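Local coordinates for nigritoxine (Vibrio nigripulchritudo, PDB 5M41), which is a bacterial toxin active against crustaceans and insects, built on a new fold, at residues A26-N31 with K256-L261; L32-Q37 with L181-D186. One frame throughout, in Å; residues are numbered along the deposited sequence.

Interaction 1. Residues A26-N31 with K256-L261; sequences ANRYRN and KYFDLL
Phe258 lays one face of its ring over the aliphatic base of Arg28. This is a CH-pi contact between two nearly parallel helices, 22-30 and 253-264, in the N-terminal part of a toxin with a new fold. The short axes run in the same direction, 17° apart, and approach to 10.6 Å. Arg28 CB sits 3.5 Å from the centroid of the Phe258 ring, almost exactly on the ring normal. All six ring carbons therefore lie at similar distances from that one methylene.

The two side chains run antiparallel: while the ring reaches back to the root of Arg28, the guanidinium travels forward to the root of Phe258. Phe258 CB lies over the centre of one guanidinium face, with Arg28 CZ 3.4 Å from it. The planes of ring and guanidinium are 35° apart. Bends at chi2 and chi3 turn the Arg28 chain so that it can follow this path.

Beyond Phe258 the guanidinium edge meets Asp259 in a salt bridge. A single carboxylate oxygen takes both bonds, and the one from NH1 is weak. The other oxygen, OD2, pairs with Arg357 at the end of strand 354-357, whose Val356 also touches Arg28. Asp259 thus pairs with two arginines, which probably favours its charged form. Tyr29 adds a looser apolar touch, and its ring leads off toward helix 34-54. The stronger bond runs from Arg28 NH2 to Asp259 OD1 at 2.8 Å, meeting the oxygen on its anti side.

Interaction 2. Residues L32-Q37 with L181-D186; sequences LTKEAQ and LVERLD
Val182 meets Gln37 at about a right angle, with its two methyls set against different parts of the glutamine. CG1 of Val182 lies 3.6 Å from Gln37 OE1. CG2 of Val182 approaches the backbone, 3.6 Å from Gln37 O. The valine torsion places CG1 opposite the backbone N (chi1 165°), and this spreads the two methyls over side chain and main chain. The amide nitrogen of Gln37, NE2, turns to the preceding helix, 22-30, and bonds to Tyr29 O.

Lys34 crosses Val182 obliquely and brings CD to 4.0 Å from Val182 CG1. Its chain is bent at chi2 and chi3. The Lys34 and Glu183 side chains cross at about a right angle, with Lys34 NZ 3.5 Å from Glu183 OE2. That is a long salt bridge, and the same oxygen also pairs with Lys179.

The contact joins the first turn of helix 34-54 to the middle of helix 177-191. Thr33 is the N-cap of helix 34-54, its OG1 accepting from Ala36 N. A buried methyl contact is thus bordered by a shared ion pair at an exposed lysine. Close packing comes from Val182, while the long charge pair probably adds only modest attraction.

Overall arrangement
Interaction 1 is the more buried of the two, and interaction 2 reaches the surface at Lys34. Their centres lie 12 Å apart. The first segments follow each other in the chain, with helix 22-30 leading through a short turn into helix 34-54. Packing ties the contacts together: Tyr29 OH lies against Leu185 CD2, and Leu261 O against Ala36 CB. Leu32, in the turn, packs on Phe258, so segment 32-37 also reaches helix 253-264. The two use charge differently: 26-31 with 256-261 has a short salt bridge beside an aromatic face, whereas 32-37 with 181-186 has a long one beside methyl packing.

Interaction 1. Residues A26-N31 with K256-L261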
ATOM      1  N   ALA A  26      -4.944   9.493  26.427  1.00 32.90           N
ATOM      2  CA  ALA A  26      -5.442   8.802  27.598  1.00 34.75           C
ATOM      3  C   ALA A  26      -5.550   7.278  27.374  1.00 35.62           C
ATOM      4  O   ALA A  26      -5.193   6.532  28.265  1.00 35.62           O
ATOM      5  CB  ALA A  26      -6.790   9.367  28.005  1.00 35.23           C
ATOM      6  N   ASN A  27      -6.049   6.845  26.199  1.00 35.45           N
ATOM      7  CA  ASN A  27      -6.092   5.419  25.851  1.00 36.76           C
ATOM      8  C   ASN A  27      -4.730   4.729  25.863  1.00 35.90           C
ATOM      9  O   ASN A  27      -4.616   3.611  26.383  1.00 35.98           O
ATOM     10  CB  ASN A  27      -6.769   5.163  24.502  1.00 36.65           C
ATOM     11  CG  ASN A  27      -8.258   5.452  24.536  1.00 41.11           C
ATOM     12  OD1 ASN A  27      -8.872   5.493  25.603  1.00 38.83           O
ATOM     13  ND2 ASN A  27      -8.844   5.674  23.360  1.00 41.98           N
ATOM     14  N   ARG A  28      -3.708   5.367  25.294  1.00 33.86           N
ATOM     15  CA  ARG A  28      -2.380   4.770  25.378  1.00 34.94           C
ATOM     16  C   ARG A  28      -1.999   4.496  26.835  1.00 34.59           C
ATOM     17  O   ARG A  28      -1.451   3.423  27.148  1.00 36.42           O
ATOM     18  CB  ARG A  28      -1.271   5.619  24.734  1.00 33.75           C
ATOM     19  CG  ARG A  28      -1.304   5.778  23.220  1.00 36.42           C
ATOM     20  CD  ARG A  28      -1.434   4.490  22.408  1.00 33.40           C
ATOM     21  NE  ARG A  28      -0.535   3.359  22.710  1.00 32.45           N
ATOM     22  CZ  ARG A  28       0.538   3.007  21.995  1.00 32.24           C
ATOM     23  NH1 ARG A  28       0.967   3.771  20.990  1.00 30.47           N
ATOM     24  NH2 ARG A  28       1.239   1.910  22.320  1.00 29.69           N
ATOM     25  N   TYR A  29      -2.268   5.446  27.716  1.00 32.92           N
ATOM     26  CA  TYR A  29      -1.814   5.313  29.112  1.00 32.83           C
ATOM     27  C   TYR A  29      -2.649   4.274  29.869  1.00 33.70           C
ATOM     28  O   TYR A  29      -2.117   3.407  30.576  1.00 32.07           O
ATOM     29  CB  TYR A  29      -1.841   6.662  29.841  1.00 33.42           C
ATOM     30  CG  TYR A  29      -1.446   6.488  31.286  1.00 33.29           C
ATOM     31  CD1 TYR A  29      -0.110   6.400  31.649  1.00 32.79           C
ATOM     32  CD2 TYR A  29      -2.424   6.341  32.276  1.00 32.85           C
ATOM     33  CE1 TYR A  29       0.265   6.202  32.972  1.00 33.10           C
ATOM     34  CE2 TYR A  29      -2.066   6.138  33.590  1.00 32.68           C
ATOM     35  CZ  TYR A  29      -0.718   6.066  33.928  1.00 32.49           C
ATOM     36  OH  TYR A  29      -0.373   5.825  35.220  1.00 31.21           O
ATOM     37  N   ARG A  30      -3.965   4.361  29.690  1.00 34.19           N
ATOM     38  CA  ARG A  30      -4.905   3.485  30.375  1.00 36.63           C
ATOM     39  C   ARG A  30      -4.717   2.031  29.956  1.00 36.66           C
ATOM     40  O   ARG A  30      -4.904   1.120  30.751  1.00 37.81           O
ATOM     41  CB  ARG A  30      -6.365   3.950  30.127  1.00 37.44           C
ATOM     42  CG  ARG A  30      -6.817   5.014  31.133  1.00 39.69           C
ATOM     43  CD  ARG A  30      -8.350   5.194  31.167  1.00 42.54           C
ATOM     44  NE  ARG A  30      -8.829   5.518  29.819  1.00 43.59           N
ATOM     45  CZ  ARG A  30      -9.302   6.693  29.425  1.00 43.29           C
ATOM     46  NH1 ARG A  30      -9.471   7.679  30.282  1.00 41.61           N
ATOM     47  NH2 ARG A  30      -9.659   6.851  28.150  1.00 45.68           N
ATOM     48  N   ASN A  31      -4.318   1.800  28.716  1.00 35.98           N
ATOM     49  CA  ASN A  31      -4.143   0.426  28.271  1.00 36.73           C
ATOM     50  C   ASN A  31      -2.801  -0.229  28.631  1.00 36.72           C
ATOM     51  O   ASN A  31      -2.598  -1.404  28.359  1.00 36.89           O
ATOM     52  CB  ASN A  31      -4.460   0.321  26.791  1.00 41.09           C
ATOM     53  CG  ASN A  31      -5.962   0.449  26.531  1.00 43.71           C
ATOM     54  OD1 ASN A  31      -6.401   1.252  25.734  1.00 45.73           O
ATOM     55  ND2 ASN A  31      -6.736  -0.325  27.239  1.00 45.30           N
ATOM     56  N   LYS A 256       5.939   5.551  19.671  1.00 33.75           N
ATOM     57  CA  LYS A 256       7.049   4.572  19.776  1.00 34.98           C
ATOM     58  C   LYS A 256       7.362   4.266  21.255  1.00 33.69           C
ATOM     59  O   LYS A 256       7.555   3.117  21.633  1.00 32.33           O
ATOM     60  CB  LYS A 256       8.301   5.048  19.030  1.00 35.95           C
ATOM     61  CG  LYS A 256       9.451   4.028  19.041  1.00 39.29           C
ATOM     62  CD  LYS A 256      10.706   4.499  18.284  1.00 41.83           C
ATOM     63  CE  LYS A 256      11.351   5.685  18.990  1.00 45.73           C
ATOM     64  NZ  LYS A 256      12.269   6.464  18.113  1.00 48.59           N
ATOM     65  N   TYR A 257       7.361   5.287  22.102  1.00 34.24           N
ATOM     66  CA  TYR A 257       7.646   5.063  23.523  1.00 33.59           C
ATOM     67  C   TYR A 257       6.537   4.221  24.193  1.00 33.98           C
ATOM     68  O   TYR A 257       6.820   3.253  24.906  1.00 32.97           O
ATOM     69  CB  TYR A 257       7.858   6.390  24.280  1.00 33.43           C
ATOM     70  CG  TYR A 257       8.223   6.156  25.739  1.00 34.19           C
ATOM     71  CD1 TYR A 257       9.235   5.241  26.076  1.00 33.47           C
ATOM     72  CD2 TYR A 257       7.560   6.836  26.787  1.00 33.26           C
ATOM     73  CE1 TYR A 257       9.578   5.012  27.406  1.00 34.21           C
ATOM     74  CE2 TYR A 257       7.900   6.600  28.118  1.00 32.46           C
ATOM     75  CZ  TYR A 257       8.912   5.690  28.414  1.00 33.66           C
ATOM     76  OH  TYR A 257       9.266   5.425  29.716  1.00 33.51           O
ATOM     77  N   PHE A 258       5.275   4.570  23.936  1.00 32.44           N
ATOM     78  CA  PHE A 258       4.203   3.755  24.448  1.00 32.56           C
ATOM     79  C   PHE A 258       4.299   2.311  23.968  1.00 32.97           C
ATOM     80  O   PHE A 258       4.093   1.399  24.755  1.00 32.29           O
ATOM     81  CB  PHE A 258       2.853   4.340  24.060  1.00 31.45           C
ATOM     82  CG  PHE A 258       2.364   5.398  25.008  1.00 31.40           C
ATOM     83  CD1 PHE A 258       2.058   5.080  26.341  1.00 30.83           C
ATOM     84  CD2 PHE A 258       2.206   6.711  24.573  1.00 31.29           C
ATOM     85  CE1 PHE A 258       1.589   6.066  27.216  1.00 30.83           C
ATOM     86  CE2 PHE A 258       1.718   7.696  25.432  1.00 33.04           C
ATOM     87  CZ  PHE A 258       1.405   7.373  26.757  1.00 32.50           C
ATOM     88  N   ASP A 259       4.630   2.109  22.691  1.00 32.27           N
ATOM     89  CA  ASP A 259       4.776   0.753  22.143  1.00 33.45           C
ATOM     90  C   ASP A 259       5.877  -0.010  22.910  1.00 34.05           C
ATOM     91  O   ASP A 259       5.766  -1.207  23.173  1.00 34.44           O
ATOM     92  CB  ASP A 259       5.182   0.802  20.663  1.00 33.25           C
ATOM     93  CG  ASP A 259       4.059   1.260  19.731  1.00 35.30           C
ATOM     94  OD1 ASP A 259       2.886   1.380  20.165  1.00 34.99           O
ATOM     95  OD2 ASP A 259       4.385   1.535  18.538  1.00 36.15           O
ATOM     96  N   LEU A 260       6.973   0.686  23.203  1.00 33.58           N
ATOM     97  CA  LEU A 260       8.077   0.084  23.948  1.00 34.01           C
ATOM     98  C   LEU A 260       7.643  -0.348  25.355  1.00 33.62           C
ATOM     99  O   LEU A 260       8.016  -1.433  25.827  1.00 33.70           O
ATOM    100  CB  LEU A 260       9.270   1.054  24.020  1.00 35.02           C
ATOM    101  CG  LEU A 260      10.464   0.470  24.819  1.00 39.56           C
ATOM    102  CD1 LEU A 260      11.791   0.867  24.223  1.00 41.47           C
ATOM    103  CD2 LEU A 260      10.405   0.884  26.293  1.00 39.02           C
ATOM    104  N   LEU A 261       6.886   0.516  26.032  1.00 32.27           N
ATOM    105  CA  LEU A 261       6.393   0.199  27.385  1.00 33.05           C
ATOM    106  C   LEU A 261       5.477  -1.027  27.376  1.00 34.24           C
ATOM    107  O   LEU A 261       5.509  -1.831  28.301  1.00 33.01           O
ATOM    108  CB  LEU A 261       5.658   1.382  28.012  1.00 31.16           C
ATOM    109  CG  LEU A 261       6.507   2.610  28.388  1.00 33.44           C
ATOM    110  CD1 LEU A 261       5.607   3.764  28.803  1.00 31.08           C
ATOM    111  CD2 LEU A 261       7.452   2.261  29.535  1.00 34.66           C
TER

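Interaction 2. Residues L32-Q37 with L181-D186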
ATOM      1  N   LEU A  32      -1.902   0.527  29.256  1.00 34.41           N
ATOM      2  CA  LEU A  32      -0.680  -0.060  29.804  1.00 33.99           C
ATOM      3  C   LEU A  32      -1.062  -0.924  30.999  1.00 35.32           C
ATOM      4  O   LEU A  32      -2.012  -0.606  31.719  1.00 33.24           O
ATOM      5  CB  LEU A  32       0.279   1.037  30.280  1.00 32.11           C
ATOM      6  CG  LEU A  32       0.864   1.946  29.206  1.00 32.87           C
ATOM      7  CD1 LEU A  32       1.791   2.980  29.860  1.00 30.73           C
ATOM      8  CD2 LEU A  32       1.642   1.085  28.193  1.00 32.23           C
ATOM      9  N   THR A  33      -0.325  -2.011  31.227  1.00 35.28           N
ATOM     10  CA  THR A  33      -0.500  -2.761  32.486  1.00 36.67           C
ATOM     11  C   THR A  33      -0.059  -1.845  33.645  1.00 36.02           C
ATOM     12  O   THR A  33       0.690  -0.888  33.428  1.00 33.46           O
ATOM     13  CB  THR A  33       0.386  -4.025  32.528  1.00 36.52           C
ATOM     14  OG1 THR A  33       1.748  -3.618  32.460  1.00 37.28           O
ATOM     15  CG2 THR A  33       0.065  -5.007  31.318  1.00 38.84           C
ATOM     16  N   LYS A  34      -0.517  -2.139  34.859  1.00 37.29           N
ATOM     17  CA  LYS A  34      -0.049  -1.425  36.063  1.00 38.63           C
ATOM     18  C   LYS A  34       1.480  -1.384  36.164  1.00 36.38           C
ATOM     19  O   LYS A  34       2.072  -0.326  36.445  1.00 33.43           O
ATOM     20  CB  LYS A  34      -0.637  -2.064  37.321  1.00 44.92           C
ATOM     21  CG  LYS A  34      -1.994  -1.504  37.740  1.00 53.90           C
ATOM     22  CD  LYS A  34      -1.834  -0.364  38.757  1.00 61.32           C
ATOM     23  CE  LYS A  34      -1.848  -0.854  40.203  1.00 63.64           C
ATOM     24  NZ  LYS A  34      -1.110   0.089  41.085  1.00 61.44           N
ATOM     25  N   GLU A  35       2.114  -2.518  35.885  1.00 35.66           N
ATOM     26  CA  GLU A  35       3.582  -2.615  35.883  1.00 37.23           C
ATOM     27  C   GLU A  35       4.246  -1.608  34.919  1.00 34.38           C
ATOM     28  O   GLU A  35       5.215  -0.925  35.287  1.00 32.82           O
ATOM     29  CB  GLU A  35       4.005  -4.060  35.539  1.00 40.72           C
ATOM     30  CG  GLU A  35       5.516  -4.287  35.581  1.00 46.25           C
ATOM     31  CD  GLU A  35       5.989  -5.650  35.011  1.00 52.85           C
ATOM     32  OE1 GLU A  35       5.166  -6.544  34.657  1.00 53.29           O
ATOM     33  OE2 GLU A  35       7.221  -5.820  34.898  1.00 55.43           O
ATOM     34  N   ALA A  36       3.740  -1.552  33.686  1.00 33.50           N
ATOM     35  CA  ALA A  36       4.211  -0.599  32.661  1.00 33.14           C
ATOM     36  C   ALA A  36       3.967   0.869  33.065  1.00 32.21           C
ATOM     37  O   ALA A  36       4.799   1.725  32.791  1.00 31.01           O
ATOM     38  CB  ALA A  36       3.555  -0.886  31.319  1.00 33.45           C
ATOM     39  N   GLN A  37       2.820   1.158  33.681  1.00 32.30           N
ATOM     40  CA  GLN A  37       2.561   2.518  34.221  1.00 32.24           C
ATOM     41  C   GLN A  37       3.555   2.913  35.335  1.00 32.54           C
ATOM     42  O   GLN A  37       4.023   4.043  35.353  1.00 31.93           O
ATOM     43  CB  GLN A  37       1.107   2.685  34.731  1.00 31.11           C
ATOM     44  CG  GLN A  37       0.024   2.421  33.663  1.00 30.03           C
ATOM     45  CD  GLN A  37      -1.376   2.285  34.258  1.00 31.42           C
ATOM     46  OE1 GLN A  37      -1.530   1.912  35.417  1.00 32.09           O
ATOM     47  NE2 GLN A  37      -2.402   2.576  33.458  1.00 29.69           N
ATOM     48  N   LEU A 181       2.470   6.907  42.937  1.00 31.55           N
ATOM     49  CA  LEU A 181       2.148   7.929  41.910  1.00 30.69           C
ATOM     50  C   LEU A 181       1.121   7.447  40.899  1.00 29.91           C
ATOM     51  O   LEU A 181       0.220   8.199  40.508  1.00 31.27           O
ATOM     52  CB  LEU A 181       3.415   8.395  41.180  1.00 29.61           C
ATOM     53  CG  LEU A 181       4.352   9.296  42.000  1.00 30.26           C
ATOM     54  CD1 LEU A 181       5.769   9.228  41.442  1.00 29.71           C
ATOM     55  CD2 LEU A 181       3.873  10.742  42.025  1.00 31.91           C
ATOM     56  N   VAL A 182       1.268   6.206  40.465  1.00 28.70           N
ATOM     57  CA  VAL A 182       0.270   5.571  39.574  1.00 29.81           C
ATOM     58  C   VAL A 182      -1.085   5.538  40.264  1.00 30.73           C
ATOM     59  O   VAL A 182      -2.104   5.918  39.658  1.00 30.99           O
ATOM     60  CB  VAL A 182       0.703   4.147  39.166  1.00 29.56           C
ATOM     61  CG1 VAL A 182      -0.464   3.336  38.559  1.00 29.48           C
ATOM     62  CG2 VAL A 182       1.873   4.242  38.182  1.00 28.57           C
ATOM     63  N   GLU A 183      -1.102   5.124  41.535  1.00 31.20           N
ATOM     64  CA  GLU A 183      -2.390   5.017  42.239  1.00 33.49           C
ATOM     65  C   GLU A 183      -2.973   6.410  42.470  1.00 31.84           C
ATOM     66  O   GLU A 183      -4.172   6.575  42.433  1.00 30.60           O
ATOM     67  CB  GLU A 183      -2.244   4.228  43.565  1.00 34.95           C
ATOM     68  CG  GLU A 183      -2.053   2.726  43.327  1.00 38.99           C
ATOM     69  CD  GLU A 183      -1.337   1.982  44.461  1.00 41.34           C
ATOM     70  OE1 GLU A 183      -0.573   2.582  45.249  1.00 44.44           O
ATOM     71  OE2 GLU A 183      -1.491   0.750  44.529  1.00 46.83           O
ATOM     72  N   ARG A 184      -2.122   7.405  42.717  1.00 31.17           N
ATOM     73  CA  ARG A 184      -2.607   8.790  42.860  1.00 30.70           C
ATOM     74  C   ARG A 184      -3.252   9.328  41.577  1.00 30.38           C
ATOM     75  O   ARG A 184      -4.312   9.936  41.619  1.00 31.47           O
ATOM     76  CB  ARG A 184      -1.475   9.719  43.378  1.00 29.96           C
ATOM     77  CG  ARG A 184      -1.774  11.210  43.248  1.00 30.87           C
ATOM     78  CD  ARG A 184      -2.956  11.672  44.095  1.00 31.15           C
ATOM     79  NE  ARG A 184      -3.426  12.952  43.597  1.00 31.90           N
ATOM     80  CZ  ARG A 184      -4.293  13.741  44.213  1.00 32.90           C
ATOM     81  NH1 ARG A 184      -4.838  13.386  45.374  1.00 31.50           N
ATOM     82  NH2 ARG A 184      -4.637  14.885  43.633  1.00 32.97           N
ATOM     83  N   LEU A 185      -2.628   9.084  40.427  1.00 30.85           N
ATOM     84  CA  LEU A 185      -3.185   9.533  39.159  1.00 31.79           C
ATOM     85  C   LEU A 185      -4.536   8.834  38.896  1.00 33.12           C
ATOM     86  O   LEU A 185      -5.512   9.464  38.486  1.00 33.88           O
ATOM     87  CB  LEU A 185      -2.163   9.299  38.022  1.00 31.02           C
ATOM     88  CG  LEU A 185      -2.615   9.593  36.587  1.00 31.67           C
ATOM     89  CD1 LEU A 185      -3.064  11.061  36.506  1.00 30.08           C
ATOM     90  CD2 LEU A 185      -1.537   9.273  35.542  1.00 30.12           C
ATOM     91  N   ASP A 186      -4.608   7.527  39.136  1.00 34.12           N
ATOM     92  CA  ASP A 186      -5.882   6.813  38.971  1.00 33.71           C
ATOM     93  C   ASP A 186      -6.985   7.449  39.843  1.00 33.23           C
ATOM     94  O   ASP A 186      -8.092   7.680  39.386  1.00 32.60           O
ATOM     95  CB  ASP A 186      -5.752   5.335  39.359  1.00 34.99           C
ATOM     96  CG  ASP A 186      -5.015   4.503  38.318  1.00 37.43           C
ATOM     97  OD1 ASP A 186      -4.893   4.913  37.140  1.00 36.48           O
ATOM     98  OD2 ASP A 186      -4.535   3.420  38.699  1.00 39.65           O
TER